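Side-chain contacts in In2-1 family protein, glutathione transferase lambda3 (PDB 4PQI), which binds glutathione and probably catalyses glutathione-dependent thiol-transfer reactions as a monomeric Lambda-class glutathione transferase of a land plant: residues V47-N52 against V178-I183; P118-F123 against G172-L177; F185-N190 against Q223-P228. All coordinates share one frame; numbering follows the deposited sequence.

Overall arrangement
Following the chain from its N terminus, helix 42-54 of the thioredoxin-like domain comes first, and interaction 1 joins it to the start of helix 177-197 after a loop of 125 residues. Nested inside that loop is interaction 2, where the first turns of helix 118-139 meet the segment 172-177 that leads directly into helix 177-197. Interaction 3 follows in series, linking the next turns of helix 177-197 to the connection 223-228 that runs into the last helix. Interactions 1 and 2 touch through Phe175 and Ile180, and 1 and 3 through Trp48 and Thr224. Interaction 1 ties the two domains together; interactions 2 and 3 fasten the connections before the central and last helices.

Interaction 1: residues V47-N52 against V178-I183; sequences VWITRN and VDIAYI
Ile49 and Ile180 mark the closest pass of the two backbones, their CA atoms 7.0 Å apart, where helix 42-54 runs past helix 177-197. The axes of the short segments approach to 9.6 Å, and their N-to-C directions differ by 142°, an inclined, roughly antiparallel crossing. No hydrogen bond crosses between the two segments, and the contact is mostly aliphatic. Ile49 and Ile180 slide past one another in opposite directions, with CG2 of Ile49 lying 4.1 Å from CG1 of Ile180. At the other branch of Ile49, CD1 reaches CG2 of Ile183 at 3.9 Å, the two side chains meeting at about a right angle. Ile183 has its CG1 anti to the backbone N (chi1 -166°), which leaves the CG2 methyl for Ile49 while the end of the longer branch leads away; the residue also packs on Trp211 and Val215 of helix 206-215. Thr50 adds its OG1, 3.6 Å from CG2 of Ile180; this hydroxyl is hydrogen-bonded to Arg46 O one turn earlier and meets the isoleucine by van der Waals contact. Arg46 NE in turn bonds to Ala181 O, one polar tie beside the hydrophobic seam. Such packing of the first helix of the thioredoxin-like domain against the central helix of the all-helical domain belongs to the interdomain interface of the glutathione transferase fold.

Interaction 2: residues P118-F123 against G172-L177; sequences PAKKEF and GKEFSL
Lys120 stretches from the first turns of helix 118-139 over the loop 172-174, its terminal NZ resting beside the Glu174 carboxylate and the backbone at Gly172 and Lys173. Beyond CG the chain is extended, and its CG stands anti to the carbonyl carbon (chi1 -60°), which sends the amine across the gap. The salt bridge to Glu174 is long, 3.6 Å from NZ to OE1, with OE2 of Glu174 farther from the same NZ at 4.1 Å. Glu174 bends at chi2 (84°) to bring its carboxylate there, and the two side chains cross at about a right angle. The strongest partner of NZ is Asp166, through OD1, and Leu171 O takes a hydrogen bond from the same amine. Asp166 OD1 also accepts from Lys173 N, so one carboxylate oxygen holds both the lysine and the loop it reaches. Gly172 (phi 100°) turns the chain close under the amine, its CA 4.5 Å from Lys120 NZ. Ser176 N-caps helix 177-197: Val178 N bonds to Ser176 OG and Ser176 N to Asp179 OD2, a capping-box-like pair, with OG on the second helical N, not the third. Phe175 on Ile180 adds the hydrophobic staple known at this helix in glutathione transferases. The contact lies between the N-terminal turn of helix 118-139, the loop after helix 151-160, whose residues include calcium ligands, and the start of helix 177-197.

Interaction 3: residues F185-N190 against Q223-P228; sequences FVERLN and QTKTDP
Thr226 lays its CG2 methyl over one face of the Arg188 guanidinium, 3.8 Å above the plane and offset toward the rim, while at the guanidinium edge, in plane, sits a water. This water accepts from Arg188 NH2 at 2.9 Å and donates to Thr224 O, linking the arginine to the loop two residues before the methyl that covers it. The Glu187 carboxylate is the other flat group. Thr226 N points at its OE2 nearly along the C-O axis, a nearly straight bond of 3.2 Å with an N-H...O angle of 168°. A second water donates to both Glu187 OE2 and Thr226 O, so the amide and the carbonyl of Thr226 are held by one carboxylate oxygen, the first directly and the second through the water. The same methyl touches both groups, for Thr226 CG2 also lies 3.4 Å from Glu187 OE2; with OG1 anti to the backbone N (chi1 -161°), the methyl is left facing helix 177-197. Lys225 crosses the glutamate at a slant, its CG 3.9 Å from Glu187 OE1, and bends at chi3 toward Asn216, to which its NZ is hydrogen-bonded. In this glutathione transferase fold the central helix of the helical domain is here joined to the connection before the last helix, and Gln45 and Thr40 extend the network to the thioredoxin-like domain: the side chain of Arg188 is about 8 Å from the bound glutathione, and its NH2 bonds to Thr40 O, just before Cys41 of the glutathione pocket. Glu187 OE1 accepts from Gln45 NE2 and is also hydrogen-bonded to Tyr221 OH, while Gln45 OE1 takes a bond from Arg188 NH1. That NH1 further makes a long salt bridge with Glu187 OE1, at 3.8 Å.

Interaction 1: residues V47-N52 against V178-I183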
loop_
_atom_site.group_PDB
_atom_site.type_symbol
_atom_site.label_atom_id
_atom_site.label_comp_id
_atom_site.label_asym_id
_atom_site.label_seq_id
_atom_site.Cartn_x
_atom_site.Cartn_y
_atom_site.Cartn_z
ATOM N N VAL A 47 4.527 1.671 -0.067
ATOM C CA VAL A 47 5.941 1.870 -0.350
ATOM C C VAL A 47 6.735 0.649 0.095
ATOM O O VAL A 47 7.688 0.222 -0.581
ATOM C CB VAL A 47 6.477 3.138 0.330
ATOM C CG1 VAL A 47 7.887 3.427 -0.151
ATOM C CG2 VAL A 47 5.554 4.321 0.035
ATOM N N TRP A 48 6.322 0.068 1.215
ATOM C CA TRP A 48 6.941 -1.147 1.735
ATOM C C TRP A 48 6.963 -2.298 0.710
ATOM O O TRP A 48 8.004 -2.901 0.463
ATOM C CB TRP A 48 6.205 -1.560 3.004
ATOM C CG TRP A 48 6.862 -2.626 3.816
ATOM C CD1 TRP A 48 8.038 -3.277 3.550
ATOM C CD2 TRP A 48 6.367 -3.178 5.039
ATOM N NE1 TRP A 48 8.300 -4.193 4.535
ATOM C CE2 TRP A 48 7.291 -4.150 5.461
ATOM C CE3 TRP A 48 5.228 -2.943 5.816
ATOM C CZ2 TRP A 48 7.110 -4.888 6.633
ATOM C CZ3 TRP A 48 5.056 -3.669 6.974
ATOM C CH2 TRP A 48 5.984 -4.633 7.370
ATOM N N ILE A 49 5.804 -2.598 0.125
ATOM C CA ILE A 49 5.698 -3.632 -0.893
ATOM C C ILE A 49 6.594 -3.330 -2.098
ATOM O O ILE A 49 7.262 -4.228 -2.616
ATOM C CB ILE A 49 4.243 -3.763 -1.398
ATOM C CG1 ILE A 49 3.300 -4.030 -0.219
ATOM C CG2 ILE A 49 4.137 -4.849 -2.481
ATOM C CD1 ILE A 49 1.819 -3.736 -0.537
ATOM N N THR A 50 6.591 -2.073 -2.540
ATOM C CA THR A 50 7.403 -1.662 -3.678
ATOM C C THR A 50 8.890 -1.875 -3.388
ATOM O O THR A 50 9.620 -2.426 -4.220
ATOM C CB THR A 50 7.138 -0.174 -4.101
ATOM O OG1 THR A 50 5.742 0.045 -4.318
ATOM C CG2 THR A 50 7.885 0.160 -5.363
ATOM N N ARG A 51 9.327 -1.448 -2.202
ATOM C CA ARG A 51 10.707 -1.640 -1.736
ATOM C C ARG A 51 11.123 -3.104 -1.812
ATOM O O ARG A 51 12.205 -3.444 -2.316
ATOM C CB ARG A 51 10.820 -1.154 -0.287
ATOM C CG ARG A 51 12.116 -1.511 0.437
ATOM C CD ARG A 51 11.985 -1.073 1.897
ATOM N NE ARG A 51 13.058 -1.526 2.781
ATOM C CZ ARG A 51 13.021 -2.625 3.534
ATOM N NH1 ARG A 51 11.985 -3.453 3.500
ATOM N NH2 ARG A 51 14.050 -2.908 4.312
ATOM N N ASN A 52 10.245 -3.962 -1.299
ATOM C CA ASN A 52 10.481 -5.396 -1.240
ATOM C C ASN A 52 10.582 -6.001 -2.643
ATOM O O ASN A 52 11.575 -6.651 -2.977
ATOM C CB ASN A 52 9.376 -6.084 -0.422
ATOM C CG ASN A 52 9.421 -5.723 1.072
ATOM O OD1 ASN A 52 10.318 -5.007 1.526
ATOM N ND2 ASN A 52 8.442 -6.211 1.833
ATOM N N VAL A 178 -0.065 -0.112 -9.695
ATOM C CA VAL A 178 -1.506 0.022 -9.530
ATOM C C VAL A 178 -2.045 -0.996 -8.529
ATOM O O VAL A 178 -2.744 -0.623 -7.585
ATOM C CB VAL A 178 -2.266 -0.075 -10.875
ATOM C CG1 VAL A 178 -3.742 0.189 -10.669
ATOM C CG2 VAL A 178 -1.709 0.926 -11.880
ATOM N N ASP A 179 -1.722 -2.268 -8.739
ATOM C CA ASP A 179 -2.047 -3.320 -7.776
ATOM C C ASP A 179 -1.570 -2.944 -6.373
ATOM O O ASP A 179 -2.316 -3.046 -5.409
ATOM C CB ASP A 179 -1.428 -4.654 -8.207
ATOM C CG ASP A 179 -1.765 -5.002 -9.650
ATOM O OD1 ASP A 179 -2.967 -5.198 -9.935
ATOM O OD2 ASP A 179 -0.839 -5.072 -10.494
ATOM N N ILE A 180 -0.329 -2.486 -6.289
ATOM C CA ILE A 180 0.285 -2.103 -5.017
ATOM C C ILE A 180 -0.460 -0.953 -4.338
ATOM O O ILE A 180 -0.622 -0.942 -3.116
ATOM C CB ILE A 180 1.781 -1.741 -5.234
ATOM C CG1 ILE A 180 2.523 -2.982 -5.725
ATOM C CG2 ILE A 180 2.402 -1.111 -3.964
ATOM C CD1 ILE A 180 3.958 -2.776 -6.159
ATOM N N ALA A 181 -0.911 0.015 -5.131
ATOM C CA ALA A 181 -1.645 1.165 -4.602
ATOM C C ALA A 181 -2.948 0.745 -3.911
ATOM O O ALA A 181 -3.303 1.285 -2.851
ATOM C CB ALA A 181 -1.936 2.183 -5.727
ATOM N N TYR A 182 -3.643 -0.232 -4.496
ATOM C CA TYR A 182 -4.954 -0.649 -3.995
ATOM C C TYR A 182 -4.972 -1.724 -2.906
ATOM O O TYR A 182 -5.819 -1.692 -1.996
ATOM C CB TYR A 182 -5.848 -1.084 -5.163
ATOM C CG TYR A 182 -6.414 0.105 -5.887
ATOM C CD1 TYR A 182 -7.537 0.749 -5.405
ATOM C CD2 TYR A 182 -5.800 0.613 -7.027
ATOM C CE1 TYR A 182 -8.050 1.848 -6.045
ATOM C CE2 TYR A 182 -6.308 1.721 -7.675
ATOM C CZ TYR A 182 -7.435 2.331 -7.173
ATOM O OH TYR A 182 -7.967 3.434 -7.790
ATOM N N ILE A 183 -4.068 -2.687 -3.015
ATOM C CA ILE A 183 -4.127 -3.858 -2.139
ATOM C C ILE A 183 -4.135 -3.575 -0.624
ATOM O O ILE A 183 -4.844 -4.260 0.103
ATOM C CB ILE A 183 -3.089 -4.982 -2.531
ATOM C CG1 ILE A 183 -3.421 -6.305 -1.834
ATOM C CG2 ILE A 183 -1.661 -4.596 -2.161
ATOM C CD1 ILE A 183 -4.766 -6.899 -2.185
#

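Interaction 2: residues P118-F123 against G172-L177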
loop_
_atom_site.group_PDB
_atom_site.type_symbol
_atom_site.label_atom_id
_atom_site.label_comp_id
_atom_site.label_asym_id
_atom_site.label_seq_id
_atom_site.Cartn_x
_atom_site.Cartn_y
_atom_site.Cartn_z
ATOM N N PRO A 118 1.880 1.759 -23.917
ATOM C CA PRO A 118 1.291 3.094 -23.777
ATOM C C PRO A 118 -0.168 3.083 -23.319
ATOM O O PRO A 118 -0.548 3.971 -22.545
ATOM C CB PRO A 118 1.373 3.660 -25.194
ATOM C CG PRO A 118 2.487 2.928 -25.825
ATOM C CD PRO A 118 2.406 1.540 -25.272
ATOM N N ALA A 119 -0.969 2.125 -23.790
ATOM C CA ALA A 119 -2.365 2.037 -23.354
ATOM C C ALA A 119 -2.463 1.631 -21.884
ATOM O O ALA A 119 -3.359 2.067 -21.160
ATOM C CB ALA A 119 -3.155 1.071 -24.224
ATOM N N LYS A 120 -1.544 0.782 -21.448
ATOM C CA LYS A 120 -1.506 0.370 -20.055
ATOM C C LYS A 120 -1.035 1.512 -19.146
ATOM O O LYS A 120 -1.582 1.709 -18.060
ATOM C CB LYS A 120 -0.627 -0.864 -19.909
ATOM C CG LYS A 120 -1.140 -2.034 -20.720
ATOM C CD LYS A 120 -0.406 -3.308 -20.360
ATOM C CE LYS A 120 -1.008 -4.490 -21.092
ATOM N NZ LYS A 120 -0.510 -5.766 -20.529
ATOM N N LYS A 121 -0.051 2.278 -19.621
ATOM C CA LYS A 121 0.433 3.473 -18.926
ATOM C C LYS A 121 -0.695 4.474 -18.704
ATOM O O LYS A 121 -0.808 5.064 -17.629
ATOM C CB LYS A 121 1.541 4.161 -19.732
ATOM C CG LYS A 121 2.818 3.354 -19.921
ATOM C CD LYS A 121 3.820 3.585 -18.797
ATOM C CE LYS A 121 4.444 4.976 -18.860
ATOM N NZ LYS A 121 5.513 5.161 -17.821
ATOM N N GLU A 122 -1.510 4.693 -19.734
ATOM C CA GLU A 122 -2.663 5.575 -19.584
ATOM C C GLU A 122 -3.714 5.072 -18.586
ATOM O O GLU A 122 -4.235 5.850 -17.783
ATOM C CB GLU A 122 -3.310 5.879 -20.932
ATOM C CG GLU A 122 -2.644 7.053 -21.617
ATOM C CD GLU A 122 -2.319 8.170 -20.637
ATOM O OE1 GLU A 122 -3.269 8.776 -20.086
ATOM O OE2 GLU A 122 -1.118 8.432 -20.401
ATOM N N PHE A 123 -4.047 3.787 -18.652
ATOM C CA PHE A 123 -4.997 3.220 -17.701
ATOM C C PHE A 123 -4.468 3.305 -16.281
ATOM O O PHE A 123 -5.243 3.455 -15.333
ATOM C CB PHE A 123 -5.279 1.753 -18.008
ATOM C CG PHE A 123 -6.549 1.252 -17.402
ATOM C CD1 PHE A 123 -7.733 1.947 -17.600
ATOM C CD2 PHE A 123 -6.574 0.085 -16.655
ATOM C CE1 PHE A 123 -8.920 1.498 -17.062
ATOM C CE2 PHE A 123 -7.783 -0.380 -16.117
ATOM C CZ PHE A 123 -8.943 0.329 -16.318
ATOM N N GLY A 172 -3.150 -6.124 -16.485
ATOM C CA GLY A 172 -3.101 -7.378 -17.225
ATOM C C GLY A 172 -2.086 -8.396 -16.736
ATOM O O GLY A 172 -2.132 -8.844 -15.590
ATOM N N LYS A 173 -1.161 -8.745 -17.623
ATOM C CA LYS A 173 -0.140 -9.756 -17.368
ATOM C C LYS A 173 0.733 -9.490 -16.126
ATOM O O LYS A 173 0.940 -10.379 -15.299
ATOM C CB LYS A 173 0.734 -9.872 -18.619
ATOM C CG LYS A 173 1.792 -10.960 -18.617
ATOM C CD LYS A 173 2.369 -11.100 -20.029
ATOM C CE LYS A 173 3.853 -11.458 -20.010
ATOM N NZ LYS A 173 4.699 -10.380 -19.404
ATOM N N GLU A 174 1.242 -8.271 -15.992
ATOM C CA GLU A 174 2.272 -8.000 -14.995
ATOM C C GLU A 174 1.750 -7.282 -13.749
ATOM O O GLU A 174 0.973 -6.339 -13.842
ATOM C CB GLU A 174 3.427 -7.188 -15.610
ATOM C CG GLU A 174 3.722 -7.462 -17.085
ATOM C CD GLU A 174 2.825 -6.666 -18.059
ATOM O OE1 GLU A 174 1.690 -6.256 -17.687
ATOM O OE2 GLU A 174 3.262 -6.457 -19.213
ATOM N N PHE A 175 2.195 -7.741 -12.584
ATOM C CA PHE A 175 2.025 -7.025 -11.319
ATOM C C PHE A 175 2.630 -5.616 -11.463
ATOM O O PHE A 175 3.720 -5.454 -12.039
ATOM C CB PHE A 175 2.744 -7.828 -10.224
ATOM C CG PHE A 175 2.577 -7.292 -8.824
ATOM C CD1 PHE A 175 1.320 -7.152 -8.255
ATOM C CD2 PHE A 175 3.695 -6.997 -8.051
ATOM C CE1 PHE A 175 1.179 -6.694 -6.954
ATOM C CE2 PHE A 175 3.563 -6.535 -6.757
ATOM C CZ PHE A 175 2.299 -6.381 -6.207
ATOM N N SER A 176 1.930 -4.602 -10.959
ATOM C CA SER A 176 2.383 -3.222 -11.129
ATOM C C SER A 176 2.114 -2.316 -9.915
ATOM O O SER A 176 1.508 -2.736 -8.921
ATOM C CB SER A 176 1.712 -2.590 -12.364
ATOM O OG SER A 176 0.371 -2.213 -12.054
ATOM N N LEU A 177 2.550 -1.061 -10.026
ATOM C CA LEU A 177 2.284 -0.040 -9.014
ATOM C C LEU A 177 0.787 0.135 -8.699
ATOM O O LEU A 177 0.423 0.492 -7.565
ATOM C CB LEU A 177 2.899 1.303 -9.429
ATOM C CG LEU A 177 4.432 1.363 -9.529
ATOM C CD1 LEU A 177 4.931 2.784 -9.855
ATOM C CD2 LEU A 177 5.085 0.835 -8.249
#

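Interaction 3: residues F185-N190 against Q223-P228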
loop_
_atom_site.group_PDB
_atom_site.type_symbol
_atom_site.label_atom_id
_atom_site.label_comp_id
_atom_site.label_asym_id
_atom_site.label_seq_id
_atom_site.Cartn_x
_atom_site.Cartn_y
_atom_site.Cartn_z
ATOM N N PHE A 185 -5.588 -1.320 0.975
ATOM C CA PHE A 185 -6.908 -0.846 1.373
ATOM C C PHE A 185 -7.955 -1.937 1.158
ATOM O O PHE A 185 -8.820 -2.168 2.019
ATOM C CB PHE A 185 -7.234 0.479 0.666
ATOM C CG PHE A 185 -6.345 1.612 1.111
ATOM C CD1 PHE A 185 -6.641 2.332 2.268
ATOM C CD2 PHE A 185 -5.178 1.915 0.415
ATOM C CE1 PHE A 185 -5.795 3.358 2.706
ATOM C CE2 PHE A 185 -4.333 2.935 0.846
ATOM C CZ PHE A 185 -4.643 3.660 1.988
ATOM N N VAL A 186 -7.843 -2.649 0.037
ATOM C CA VAL A 186 -8.727 -3.777 -0.219
ATOM C C VAL A 186 -8.533 -4.851 0.852
ATOM O O VAL A 186 -9.511 -5.397 1.356
ATOM C CB VAL A 186 -8.531 -4.361 -1.642
ATOM C CG1 VAL A 186 -9.317 -5.698 -1.795
ATOM C CG2 VAL A 186 -8.960 -3.353 -2.697
ATOM N N GLU A 187 -7.274 -5.125 1.206
ATOM C CA GLU A 187 -6.920 -6.044 2.300
ATOM C C GLU A 187 -7.704 -5.732 3.580
ATOM O O GLU A 187 -8.390 -6.599 4.143
ATOM C CB GLU A 187 -5.402 -5.973 2.579
ATOM C CG GLU A 187 -4.924 -6.599 3.907
ATOM C CD GLU A 187 -3.435 -6.313 4.239
ATOM O OE1 GLU A 187 -2.652 -5.905 3.338
ATOM O OE2 GLU A 187 -3.052 -6.509 5.419
ATOM N N ARG A 188 -7.609 -4.489 4.035
ATOM C CA ARG A 188 -8.241 -4.091 5.289
ATOM C C ARG A 188 -9.762 -4.023 5.160
ATOM O O ARG A 188 -10.481 -4.471 6.039
ATOM C CB ARG A 188 -7.677 -2.751 5.762
ATOM C CG ARG A 188 -6.226 -2.840 6.166
ATOM C CD ARG A 188 -5.573 -1.471 6.205
ATOM N NE ARG A 188 -4.235 -1.537 6.784
ATOM C CZ ARG A 188 -3.181 -2.045 6.154
ATOM N NH1 ARG A 188 -3.317 -2.536 4.927
ATOM N NH2 ARG A 188 -1.995 -2.069 6.751
ATOM N N LEU A 189 -10.242 -3.470 4.051
ATOM C CA LEU A 189 -11.677 -3.366 3.811
ATOM C C LEU A 189 -12.335 -4.745 3.763
ATOM O O LEU A 189 -13.414 -4.945 4.323
ATOM C CB LEU A 189 -11.963 -2.565 2.534
ATOM C CG LEU A 189 -11.656 -1.061 2.652
ATOM C CD1 LEU A 189 -11.763 -0.388 1.287
ATOM C CD2 LEU A 189 -12.558 -0.364 3.671
ATOM N N ASN A 190 -11.668 -5.693 3.108
ATOM C CA ASN A 190 -12.174 -7.046 2.981
ATOM C C ASN A 190 -12.414 -7.645 4.367
ATOM O O ASN A 190 -13.491 -8.183 4.652
ATOM C CB ASN A 190 -11.186 -7.903 2.186
ATOM C CG ASN A 190 -11.776 -9.225 1.758
ATOM O OD1 ASN A 190 -12.969 -9.480 1.952
ATOM N ND2 ASN A 190 -10.952 -10.071 1.153
ATOM N N GLN A 223 4.812 -10.484 3.204
ATOM C CA GLN A 223 5.700 -9.968 4.244
ATOM C C GLN A 223 5.212 -8.690 4.941
ATOM O O GLN A 223 5.694 -8.368 6.019
ATOM C CB GLN A 223 7.093 -9.702 3.653
ATOM C CG GLN A 223 7.803 -10.939 3.166
ATOM C CD GLN A 223 9.190 -10.651 2.642
ATOM O OE1 GLN A 223 9.732 -9.561 2.846
ATOM N NE2 GLN A 223 9.779 -11.632 1.958
ATOM N N THR A 224 4.279 -7.961 4.328
ATOM C CA THR A 224 3.901 -6.639 4.840
ATOM C C THR A 224 2.503 -6.600 5.457
ATOM O O THR A 224 2.074 -5.565 5.983
ATOM C CB THR A 224 3.923 -5.592 3.719
ATOM O OG1 THR A 224 2.839 -5.852 2.834
ATOM C CG2 THR A 224 5.235 -5.654 2.955
ATOM N N LYS A 225 1.801 -7.728 5.395
ATOM C CA LYS A 225 0.410 -7.800 5.846
ATOM C C LYS A 225 0.215 -7.559 7.347
ATOM O O LYS A 225 0.995 -8.022 8.178
ATOM C CB LYS A 225 -0.236 -9.126 5.420
ATOM C CG LYS A 225 -0.585 -9.148 3.936
ATOM C CD LYS A 225 -1.226 -10.461 3.498
ATOM C CE LYS A 225 -2.709 -10.482 3.795
ATOM N NZ LYS A 225 -3.355 -11.675 3.191
ATOM N N THR A 226 -0.863 -6.846 7.665
ATOM C CA THR A 226 -1.172 -6.396 9.017
ATOM C C THR A 226 -1.987 -7.442 9.790
ATOM O O THR A 226 -2.592 -8.338 9.196
ATOM C CB THR A 226 -1.929 -5.034 8.963
ATOM O OG1 THR A 226 -1.863 -4.374 10.235
ATOM C CG2 THR A 226 -3.387 -5.224 8.540
ATOM N N ASP A 227 -1.991 -7.328 11.115
ATOM C CA ASP A 227 -2.731 -8.247 11.983
ATOM C C ASP A 227 -4.243 -8.038 11.840
ATOM O O ASP A 227 -4.754 -6.961 12.171
ATOM C CB ASP A 227 -2.308 -8.019 13.435
ATOM C CG ASP A 227 -2.758 -9.129 14.365
ATOM O OD1 ASP A 227 -1.946 -9.519 15.234
ATOM O OD2 ASP A 227 -3.910 -9.606 14.240
ATOM N N PRO A 228 -4.959 -9.067 11.348
ATOM C CA PRO A 228 -6.405 -8.995 11.095
ATOM C C PRO A 228 -7.190 -8.571 12.320
ATOM O O PRO A 228 -8.034 -7.686 12.212
ATOM C CB PRO A 228 -6.766 -10.436 10.731
ATOM C CG PRO A 228 -5.533 -10.981 10.145
ATOM C CD PRO A 228 -4.402 -10.364 10.926
HETATM O O HOH W 1 -3.996 -8.785 6.883
HETATM O O HOH W 2 0.636 -3.298 6.976
#